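Local coordinates for conjugal transfer protein TRWB (Escherichia coli, PDB 1E9R) that probably couples DNA processing to transport in bacterial conjugation, as a membrane-anchored P-loop ATPase-like protein whose hexameric ring resembles ring helicases and F1-ATPase, at residues Q39-G44 against A74-L79; M47-E52 against L78-R83. All blocks are in the same frame, centred on the assembly; numbering follows the deposited sequence.

Contact 1: residues Q39-G44 against A74-L79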
loop_
_atom_site.group_PDB
_atom_site.type_symbol
_atom_site.label_atom_id
_atom_site.label_comp_id
_atom_site.label_asym_id
_atom_site.label_seq_id
_atom_site.Cartn_x
_atom_site.Cartn_y
_atom_site.Cartn_z
ATOM N N GLN B 39 -33.951 -32.330 -11.752
ATOM C CA GLN B 39 -33.098 -31.175 -11.440
ATOM C C GLN B 39 -33.550 -30.341 -10.239
ATOM O O GLN B 39 -34.715 -30.375 -9.836
ATOM C CB GLN B 39 -33.023 -30.231 -12.656
ATOM C CG GLN B 39 -32.419 -30.808 -13.932
ATOM C CD GLN B 39 -32.630 -29.892 -15.136
ATOM O OE1 GLN B 39 -33.755 -29.719 -15.601
ATOM N NE2 GLN B 39 -31.551 -29.297 -15.638
ATOM N N VAL B 40 -32.614 -29.576 -9.683
ATOM C CA VAL B 40 -32.902 -28.681 -8.563
ATOM C C VAL B 40 -33.123 -27.312 -9.209
ATOM O O VAL B 40 -32.684 -27.088 -10.340
ATOM C CB VAL B 40 -31.716 -28.621 -7.573
ATOM C CG1 VAL B 40 -31.480 -30.011 -6.974
ATOM C CG2 VAL B 40 -30.461 -28.128 -8.285
ATOM N N THR B 41 -33.797 -26.393 -8.529
ATOM C CA THR B 41 -34.024 -25.098 -9.151
ATOM C C THR B 41 -33.408 -23.920 -8.436
ATOM O O THR B 41 -33.243 -23.925 -7.212
ATOM C CB THR B 41 -35.527 -24.784 -9.310
ATOM O OG1 THR B 41 -36.138 -24.674 -8.016
ATOM C CG2 THR B 41 -36.213 -25.870 -10.119
ATOM N N VAL B 42 -33.090 -22.902 -9.231
ATOM C CA VAL B 42 -32.513 -21.660 -8.753
ATOM C C VAL B 42 -33.509 -20.587 -9.148
ATOM O O VAL B 42 -33.656 -20.278 -10.327
ATOM C CB VAL B 42 -31.159 -21.365 -9.443
ATOM C CG1 VAL B 42 -30.588 -20.049 -8.917
ATOM C CG2 VAL B 42 -30.186 -22.520 -9.211
ATOM N N ALA B 43 -34.209 -20.035 -8.166
ATOM C CA ALA B 43 -35.203 -18.995 -8.438
ATOM C C ALA B 43 -36.224 -19.458 -9.483
ATOM O O ALA B 43 -36.688 -18.668 -10.306
ATOM C CB ALA B 43 -34.512 -17.723 -8.919
ATOM N N GLY B 44 -36.565 -20.741 -9.452
ATOM C CA GLY B 44 -37.528 -21.269 -10.394
ATOM C C GLY B 44 -36.904 -21.760 -11.684
ATOM O O GLY B 44 -37.589 -22.337 -12.533
ATOM N N ALA B 74 -32.251 -26.143 -1.603
ATOM C CA ALA B 74 -32.126 -27.276 -0.686
ATOM C C ALA B 74 -33.361 -28.174 -0.770
ATOM O O ALA B 74 -33.255 -29.406 -0.826
ATOM C CB ALA B 74 -31.940 -26.768 0.742
ATOM N N TYR B 75 -34.529 -27.537 -0.769
ATOM C CA TYR B 75 -35.799 -28.236 -0.863
ATOM C C TYR B 75 -35.874 -29.109 -2.115
ATOM O O TYR B 75 -36.093 -30.315 -2.033
ATOM C CB TYR B 75 -36.935 -27.220 -0.878
ATOM C CG TYR B 75 -38.287 -27.827 -1.157
ATOM C CD1 TYR B 75 -38.756 -28.915 -0.412
ATOM C CD2 TYR B 75 -39.112 -27.300 -2.150
ATOM C CE1 TYR B 75 -40.013 -29.462 -0.651
ATOM C CE2 TYR B 75 -40.374 -27.837 -2.398
ATOM C CZ TYR B 75 -40.819 -28.917 -1.648
ATOM O OH TYR B 75 -42.069 -29.447 -1.898
ATOM N N THR B 76 -35.693 -28.496 -3.278
ATOM C CA THR B 76 -35.750 -29.233 -4.529
ATOM C C THR B 76 -34.705 -30.353 -4.583
ATOM O O THR B 76 -34.885 -31.355 -5.276
ATOM C CB THR B 76 -35.574 -28.275 -5.734
ATOM O OG1 THR B 76 -34.302 -27.622 -5.670
ATOM C CG2 THR B 76 -36.652 -27.229 -5.717
ATOM N N GLY B 77 -33.615 -30.175 -3.843
ATOM C CA GLY B 77 -32.570 -31.180 -3.810
ATOM C C GLY B 77 -33.003 -32.333 -2.932
ATOM O O GLY B 77 -32.629 -33.481 -3.161
ATOM N N LEU B 78 -33.793 -32.025 -1.910
ATOM C CA LEU B 78 -34.297 -33.050 -1.003
ATOM C C LEU B 78 -35.376 -33.848 -1.714
ATOM O O LEU B 78 -35.510 -35.048 -1.505
ATOM C CB LEU B 78 -34.880 -32.414 0.250
ATOM C CG LEU B 78 -33.857 -31.788 1.189
ATOM C CD1 LEU B 78 -34.566 -30.871 2.170
ATOM C CD2 LEU B 78 -33.084 -32.893 1.898
ATOM N N LEU B 79 -36.153 -33.172 -2.550
ATOM C CA LEU B 79 -37.192 -33.857 -3.300
ATOM C C LEU B 79 -36.550 -34.892 -4.214
ATOM O O LEU B 79 -37.144 -35.917 -4.512
ATOM C CB LEU B 79 -37.984 -32.869 -4.149
ATOM C CG LEU B 79 -38.834 -31.864 -3.385
ATOM C CD1 LEU B 79 -39.576 -31.024 -4.384
ATOM C CD2 LEU B 79 -39.809 -32.571 -2.458
#
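Thr41 and Thr76 meet where the short strand 41-42 lies against the last turns of helix 66-79. Strand 41-42 pairs with 45-46 in a two-stranded antiparallel hairpin. The helix is the one that follows a probable Walker A P-loop, so the hairpin packs on the far part of the helix that leaves that loop. The two threonine side chains cross at about a right angle. Thr76 points at the strand and meets both Val40 and Thr41. Its OG1 sits between the backbone N and the carbonyl carbon (chi1 61°), where it can also bond back to Leu73 O in the preceding turn, and to Glu72 O. From there it receives the backbone N-H of Thr41. The Thr41 N to Thr76 OG1 distance is 3.2 Å, and the bond is fairly straight at 158°. The Thr76 methyl also faces Thr41: CG2 lies 3.5 Å from Thr41 OG1. That hydroxyl is held by the Glu72 carboxylate, which also takes the Gly44 amide at the hairpin turn. With an alanine at Thr76, the Thr41 amide would probably lose its acceptor, and a gap would be likely to open beside the Thr41 hydroxyl. Val40 adds the apolar part. Its CB comes within 3.4 Å of Thr76 OG1, and the side chain also reaches Trp282 of strand 281-285. Gly77 has no side chain, and its backbone meets one branch of the valine: Val40 CG1 rests 3.5 Å from Gly77 CA.

Contact 2: residues M47-E52 against L78-R83; sequences MPRDAE and LLRGDR
Glu52 and Arg80 approach from opposite directions and join end-on, one guanidinium nitrogen to each carboxylate oxygen. Arg80 NH1 reaches Glu52 OE2 at 2.8 Å, in the guanidinium plane and on the syn side of the oxygen. The second bond, from Arg80 NH2 to Glu52 OE1 at 2.9 Å, is less regular. It meets the oxygen from above the carboxylate plane; the two flat groups are turned 39° apart. Glu52 points at the arginine, and Arg310 also bridges its OE1.

Arg80 starts extended and bends at chi3 (68°). The bend turns its NE edge back toward Asp82, two residues on. There the grip is side-on: Arg80 NE to Asp82 OD1 at 3.0 Å and Arg80 NH2 to Asp82 OD2 at 2.7 Å. Together the three residues form a salt-bridge network at the C-terminal end of helix 66-79. The helix closes in a Schellman motif, with Gly81 at positive phi, and the chain then leads into strand 83-89 of the central sheet. Asp82 OD2 also takes the indole N-H of Trp282, and Arg80 NH1 is bonded to Lys38 O. Two carboxylates on its edges thus fix the rotation of the Arg80 guanidinium.

Arg49 lies over one face of this group, toward its rim. Its chain bends at chi2, and the guanidinium is laid flat on that of Arg80, centres 4.2 Å apart and planes 29° apart. Arg80 NH1 sits over the centre of the Arg49 group, 3.5 Å from Arg49 NE. The two positive charges probably tolerate this closeness because Glu52 and Asp82 offset that of Arg80.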
loop_
_atom_site.group_PDB
_atom_site.type_symbol
_atom_site.label_atom_id
_atom_site.label_comp_id
_atom_site.label_asym_id
_atom_site.label_seq_id
_atom_site.Cartn_x
_atom_site.Cartn_y
_atom_site.Cartn_z
ATOM N N MET B 47 -31.471 -25.965 -12.702
ATOM C CA MET B 47 -30.035 -25.873 -12.760
ATOM C C MET B 47 -29.415 -26.968 -13.618
ATOM O O MET B 47 -29.694 -28.149 -13.435
ATOM C CB MET B 47 -29.485 -25.919 -11.334
ATOM C CG MET B 47 -27.980 -26.032 -11.231
ATOM S SD MET B 47 -27.416 -25.585 -9.583
ATOM C CE MET B 47 -25.789 -24.927 -9.982
ATOM N N PRO B 48 -28.582 -26.579 -14.595
ATOM C CA PRO B 48 -27.937 -27.566 -15.454
ATOM C C PRO B 48 -27.228 -28.553 -14.552
ATOM O O PRO B 48 -26.460 -28.161 -13.676
ATOM C CB PRO B 48 -26.958 -26.731 -16.259
ATOM C CG PRO B 48 -27.690 -25.446 -16.409
ATOM C CD PRO B 48 -28.273 -25.211 -15.041
ATOM N N ARG B 49 -27.502 -29.830 -14.755
ATOM C CA ARG B 49 -26.895 -30.882 -13.953
ATOM C C ARG B 49 -25.378 -30.778 -13.876
ATOM O O ARG B 49 -24.796 -30.976 -12.815
ATOM C CB ARG B 49 -27.276 -32.249 -14.523
ATOM C CG ARG B 49 -28.602 -32.795 -14.048
ATOM C CD ARG B 49 -28.376 -33.649 -12.837
ATOM N NE ARG B 49 -29.508 -34.526 -12.608
ATOM C CZ ARG B 49 -29.476 -35.567 -11.787
ATOM N NH1 ARG B 49 -28.355 -35.843 -11.132
ATOM N NH2 ARG B 49 -30.561 -36.320 -11.620
ATOM N N ASP B 50 -24.746 -30.475 -15.005
ATOM C CA ASP B 50 -23.292 -30.371 -15.073
ATOM C C ASP B 50 -22.762 -29.153 -14.320
ATOM O O ASP B 50 -21.558 -29.030 -14.084
ATOM C CB ASP B 50 -22.834 -30.319 -16.541
ATOM C CG ASP B 50 -23.352 -29.082 -17.285
ATOM O OD1 ASP B 50 -23.009 -27.942 -16.893
ATOM O OD2 ASP B 50 -24.108 -29.241 -18.272
ATOM N N ALA B 51 -23.668 -28.257 -13.943
ATOM C CA ALA B 51 -23.297 -27.054 -13.226
ATOM C C ALA B 51 -23.274 -27.305 -11.722
ATOM O O ALA B 51 -22.535 -26.652 -10.983
ATOM C CB ALA B 51 -24.273 -25.948 -13.554
ATOM N N GLU B 52 -24.076 -28.263 -11.273
ATOM C CA GLU B 52 -24.162 -28.585 -9.855
ATOM C C GLU B 52 -22.833 -28.736 -9.115
ATOM O O GLU B 52 -22.614 -28.087 -8.095
ATOM C CB GLU B 52 -24.993 -29.847 -9.664
ATOM C CG GLU B 52 -26.459 -29.630 -9.868
ATOM C CD GLU B 52 -27.221 -30.915 -9.767
ATOM O OE1 GLU B 52 -26.718 -31.848 -9.109
ATOM O OE2 GLU B 52 -28.321 -30.988 -10.340
ATOM N N LEU B 78 -33.793 -32.025 -1.910
ATOM C CA LEU B 78 -34.297 -33.050 -1.003
ATOM C C LEU B 78 -35.376 -33.848 -1.714
ATOM O O LEU B 78 -35.510 -35.048 -1.505
ATOM C CB LEU B 78 -34.880 -32.414 0.250
ATOM C CG LEU B 78 -33.857 -31.788 1.189
ATOM C CD1 LEU B 78 -34.566 -30.871 2.170
ATOM C CD2 LEU B 78 -33.084 -32.893 1.898
ATOM N N LEU B 79 -36.153 -33.172 -2.550
ATOM C CA LEU B 79 -37.192 -33.857 -3.300
ATOM C C LEU B 79 -36.550 -34.892 -4.214
ATOM O O LEU B 79 -37.144 -35.917 -4.512
ATOM C CB LEU B 79 -37.984 -32.869 -4.149
ATOM C CG LEU B 79 -38.834 -31.864 -3.385
ATOM C CD1 LEU B 79 -39.576 -31.024 -4.384
ATOM C CD2 LEU B 79 -39.809 -32.571 -2.458
ATOM N N ARG B 80 -35.331 -34.609 -4.658
ATOM C CA ARG B 80 -34.605 -35.512 -5.539
ATOM C C ARG B 80 -33.872 -36.588 -4.728
ATOM O O ARG B 80 -33.287 -37.516 -5.285
ATOM C CB ARG B 80 -33.622 -34.707 -6.396
ATOM C CG ARG B 80 -33.009 -35.488 -7.541
ATOM C CD ARG B 80 -32.165 -34.596 -8.438
ATOM N NE ARG B 80 -30.960 -34.120 -7.766
ATOM C CZ ARG B 80 -30.064 -33.315 -8.323
ATOM N NH1 ARG B 80 -30.240 -32.896 -9.564
ATOM N NH2 ARG B 80 -28.995 -32.932 -7.643
ATOM N N GLY B 81 -33.911 -36.449 -3.406
ATOM C CA GLY B 81 -33.277 -37.416 -2.524
ATOM C C GLY B 81 -31.790 -37.235 -2.298
ATOM O O GLY B 81 -31.101 -38.175 -1.911
ATOM N N ASP B 82 -31.285 -36.030 -2.529
ATOM C CA ASP B 82 -29.863 -35.750 -2.356
ATOM C C ASP B 82 -29.490 -35.578 -0.885
ATOM O O ASP B 82 -30.305 -35.126 -0.079
ATOM C CB ASP B 82 -29.498 -34.466 -3.112
ATOM C CG ASP B 82 -29.484 -34.652 -4.615
ATOM O OD1 ASP B 82 -30.361 -35.360 -5.150
ATOM O OD2 ASP B 82 -28.592 -34.081 -5.271
ATOM N N ARG B 83 -28.262 -35.955 -0.534
ATOM C CA ARG B 83 -27.782 -35.770 0.835
ATOM C C ARG B 83 -27.140 -34.384 0.904
ATOM O O ARG B 83 -26.561 -33.911 -0.078
ATOM C CB ARG B 83 -26.727 -36.816 1.212
ATOM C CG ARG B 83 -27.259 -38.204 1.490
ATOM C CD ARG B 83 -26.155 -39.098 2.050
ATOM N NE ARG B 83 -25.881 -38.851 3.465
ATOM C CZ ARG B 83 -24.789 -39.279 4.093
ATOM N NH1 ARG B 83 -23.867 -39.964 3.425
ATOM N NH2 ARG B 83 -24.623 -39.050 5.391
#

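Both contacts use the C-terminal part of helix 66-79, and their centres lie about 7 Å apart. Both are partly buried, and no other subunit touches either one. Contact 1 joins the hairpin strand to the side of the helix. It combines a single cross-segment hydrogen bond with valine packing. Contact 2 ties the loop following the hairpin to the turn that ends the helix, and it is almost wholly ionic. The backbone links the two: Val40 O probably bonds Met47 N across the hairpin, and Gly77 O probably bonds Asp82 N at the helix end. Trp282 of strand 281-285 is a shared neighbour, touched by Val40, Glu52 and Arg80.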